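Local coordinates for cell division control protein 73 (Saccharomyces cerevisiae, PDB 3V46), which serves as a subunit of the PAF1 complex in RNA polymerase II transcription, its C-terminal Ras-like domain promoting the complex's association with chromatin, at residues F156-S159 and L160-E163. Sequence-based numbering, arbitrary orientation.
Sequences FWHS and LEKE
One methyl of Leu-160, CD2, meets both aromatic rings of the preceding turn. It lies 3.8 Å from CZ3 of Trp-157 and 4.0 Å from CE2 of Phe-156, and in both pairs the side chains run alongside each other in the same direction. The approach to each ring is oblique. Different first torsions bring the rings to the same methyl: CG of Phe-156 is anti to the backbone N (chi1 171°), whereas CG of Trp-157 stands beside it (chi1 -79°). CD2 of Phe-156 also rests 4.2 Å above one face of the indole, offset toward its rim.

On the exposed side, Lys-162 bends at chi3 (-45°), turning its ammonium back toward the imidazole one turn earlier; the resulting bond from NZ to NE2 of His-158 is weak at 3.5 Å. A water ties Glu-161 to the same turn, donating to its OE1 at 2.6 Å and to the carbonyl O of His-158 at 3.0 Å. That carbonyl oxygen thus has two donors, since Lys-162 N also reaches it, at 3.1 Å. Four successive i to i+4 backbone bonds, from Leu-160 through Glu-163 to Phe-156 through Ser-159, fix the spacing of all these groups.

Beyond these two turns, the indole NE1 of Trp-157 donates to the carbonyl of Leu-36 and its ring takes a cation-pi contact from Lys-59, while Glu-161 OE2 accepts from Arg-63 N. Ser-159 OG is hydrogen-bonded to Tyr-118 OH; Phe-156 and Leu-160 also touch strand 116-122. With Phe-156 and Leu-160 turned to the sheet and His-158 and Lys-162 exposed, the arrangement is that of an amphipathic alpha-helix, 149-166, packed on the central mixed sheet of a Ras-like alpha/beta domain that does not bind GTP.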
ATOM      1  N   PHE A 156       6.698  -7.606  -3.737  1.00 18.46           N
ATOM      2  CA  PHE A 156       6.151  -6.323  -3.349  1.00 17.35           C
ATOM      3  C   PHE A 156       7.258  -5.414  -2.853  1.00 16.92           C
ATOM      4  O   PHE A 156       7.345  -4.259  -3.251  1.00 17.06           O
ATOM      5  CB  PHE A 156       5.088  -6.437  -2.264  1.00 18.22           C
ATOM      6  CG  PHE A 156       4.690  -5.107  -1.718  1.00 17.67           C
ATOM      7  CD1 PHE A 156       3.756  -4.334  -2.392  1.00 18.28           C
ATOM      8  CD2 PHE A 156       5.290  -4.590  -0.572  1.00 18.31           C
ATOM      9  CE1 PHE A 156       3.406  -3.093  -1.936  1.00 18.93           C
ATOM     10  CE2 PHE A 156       4.933  -3.338  -0.100  1.00 17.53           C
ATOM     11  CZ  PHE A 156       3.982  -2.588  -0.785  1.00 18.91           C
ATOM     12  N   TRP A 157       8.099  -5.923  -1.960  1.00 17.31           N
ATOM     13  CA  TRP A 157       9.163  -5.089  -1.426  1.00 17.11           C
ATOM     14  C   TRP A 157      10.138  -4.658  -2.509  1.00 17.69           C
ATOM     15  O   TRP A 157      10.639  -3.538  -2.465  1.00 19.19           O
ATOM     16  CB  TRP A 157       9.901  -5.797  -0.294  1.00 16.96           C
ATOM     17  CG  TRP A 157       9.201  -5.779   1.028  1.00 18.15           C
ATOM     18  CD1 TRP A 157       8.807  -6.862   1.752  1.00 18.97           C
ATOM     19  CD2 TRP A 157       8.841  -4.629   1.801  1.00 17.66           C
ATOM     20  NE1 TRP A 157       8.237  -6.461   2.933  1.00 20.78           N
ATOM     21  CE2 TRP A 157       8.251  -5.095   2.991  1.00 19.43           C
ATOM     22  CE3 TRP A 157       8.984  -3.252   1.615  1.00 20.47           C
ATOM     23  CZ2 TRP A 157       7.784  -4.233   3.980  1.00 21.00           C
ATOM     24  CZ3 TRP A 157       8.523  -2.399   2.600  1.00 22.37           C
ATOM     25  CH2 TRP A 157       7.936  -2.891   3.770  1.00 23.63           C
ATOM     26  N   HIS A 158      10.421  -5.540  -3.470  1.00 21.13           N
ATOM     27  CA  HIS A 158      11.284  -5.197  -4.599  1.00 22.33           C
ATOM     28  C   HIS A 158      10.652  -4.079  -5.431  1.00 19.19           C
ATOM     29  O   HIS A 158      11.333  -3.137  -5.833  1.00 20.25           O
ATOM     30  CB  HIS A 158      11.559  -6.453  -5.450  1.00 25.05           C
ATOM     31  CG  HIS A 158      12.172  -6.176  -6.787  1.00 37.95           C
ATOM     32  ND1 HIS A 158      13.534  -6.128  -6.987  1.00 44.63           N
ATOM     33  CD2 HIS A 158      11.606  -5.958  -7.999  1.00 41.68           C
ATOM     34  CE1 HIS A 158      13.784  -5.881  -8.261  1.00 44.69           C
ATOM     35  NE2 HIS A 158      12.631  -5.777  -8.898  1.00 46.84           N
ATOM     36  N   SER A 159       9.340  -4.179  -5.657  1.00 20.15           N
ATOM     37  CA  SER A 159       8.580  -3.184  -6.409  1.00 22.29           C
ATOM     38  C   SER A 159       8.649  -1.839  -5.708  1.00 19.43           C
ATOM     39  O   SER A 159       8.867  -0.800  -6.332  1.00 19.57           O
ATOM     40  CB  SER A 159       7.117  -3.630  -6.541  1.00 26.22           C
ATOM     41  OG  SER A 159       6.314  -2.618  -7.122  1.00 30.25           O
ATOM     42  N   LEU A 160       8.482  -1.858  -4.391  1.00 19.68           N
ATOM     43  CA  LEU A 160       8.503  -0.622  -3.628  1.00 18.33           C
ATOM     44  C   LEU A 160       9.927  -0.046  -3.544  1.00 19.98           C
ATOM     45  O   LEU A 160      10.119   1.161  -3.616  1.00 20.78           O
ATOM     46  CB  LEU A 160       7.921  -0.865  -2.240  1.00 18.33           C
ATOM     47  CG  LEU A 160       7.740   0.380  -1.382  1.00 20.85           C
ATOM     48  CD1 LEU A 160       6.889   1.430  -2.095  1.00 24.07           C
ATOM     49  CD2 LEU A 160       7.117   0.001  -0.054  1.00 25.52           C
ATOM     50  N   GLU A 161      10.929  -0.912  -3.422  1.00 18.85           N
ATOM     51  CA  GLU A 161      12.321  -0.476  -3.397  1.00 20.64           C
ATOM     52  C   GLU A 161      12.657   0.311  -4.661  1.00 20.82           C
ATOM     53  O   GLU A 161      13.273   1.371  -4.598  1.00 21.54           O
ATOM     54  CB  GLU A 161      13.245  -1.691  -3.275  1.00 18.98           C
ATOM     55  CG  GLU A 161      14.707  -1.360  -3.190  1.00 21.65           C
ATOM     56  CD  GLU A 161      15.556  -2.604  -3.106  1.00 24.32           C
ATOM     57  OE1 GLU A 161      15.343  -3.528  -3.922  1.00 30.87           O
ATOM     58  OE2 GLU A 161      16.420  -2.668  -2.216  1.00 26.08           O
ATOM     59  N   LYS A 162      12.236  -0.217  -5.804  1.00 21.48           N
ATOM     60  CA  LYS A 162      12.464   0.409  -7.098  1.00 25.05           C
ATOM     61  C   LYS A 162      11.805   1.782  -7.139  1.00 25.84           C
ATOM     62  O   LYS A 162      12.382   2.763  -7.638  1.00 26.52           O
ATOM     63  CB  LYS A 162      11.879  -0.493  -8.180  1.00 28.97           C
ATOM     64  CG  LYS A 162      12.018   0.006  -9.606  1.00 35.61           C
ATOM     65  CD  LYS A 162      11.447  -1.015 -10.591  1.00 42.74           C
ATOM     66  CE  LYS A 162      11.898  -2.439 -10.248  1.00 49.75           C
ATOM     67  NZ  LYS A 162      11.299  -3.463 -11.153  1.00 54.17           N
ATOM     68  N   GLU A 163      10.595   1.857  -6.601  1.00 23.39           N
ATOM     69  CA  GLU A 163       9.866   3.107  -6.597  1.00 23.05           C
ATOM     70  C   GLU A 163      10.589   4.124  -5.714  1.00 21.26           C
ATOM     71  O   GLU A 163      10.745   5.274  -6.107  1.00 24.29           O
ATOM     72  CB  GLU A 163       8.420   2.891  -6.140  1.00 20.38           C
ATOM     73  CG  GLU A 163       7.570   4.154  -6.063  1.00 22.44           C
ATOM     74  CD  GLU A 163       7.325   4.808  -7.416  1.00 23.97           C
ATOM     75  OE1 GLU A 163       7.604   4.176  -8.458  1.00 29.12           O
ATOM     76  OE2 GLU A 163       6.850   5.967  -7.437  1.00 26.37           O
TER
HETATM   77  O   HOH W   1      14.262  -3.230  -6.297  1.00 34.72           O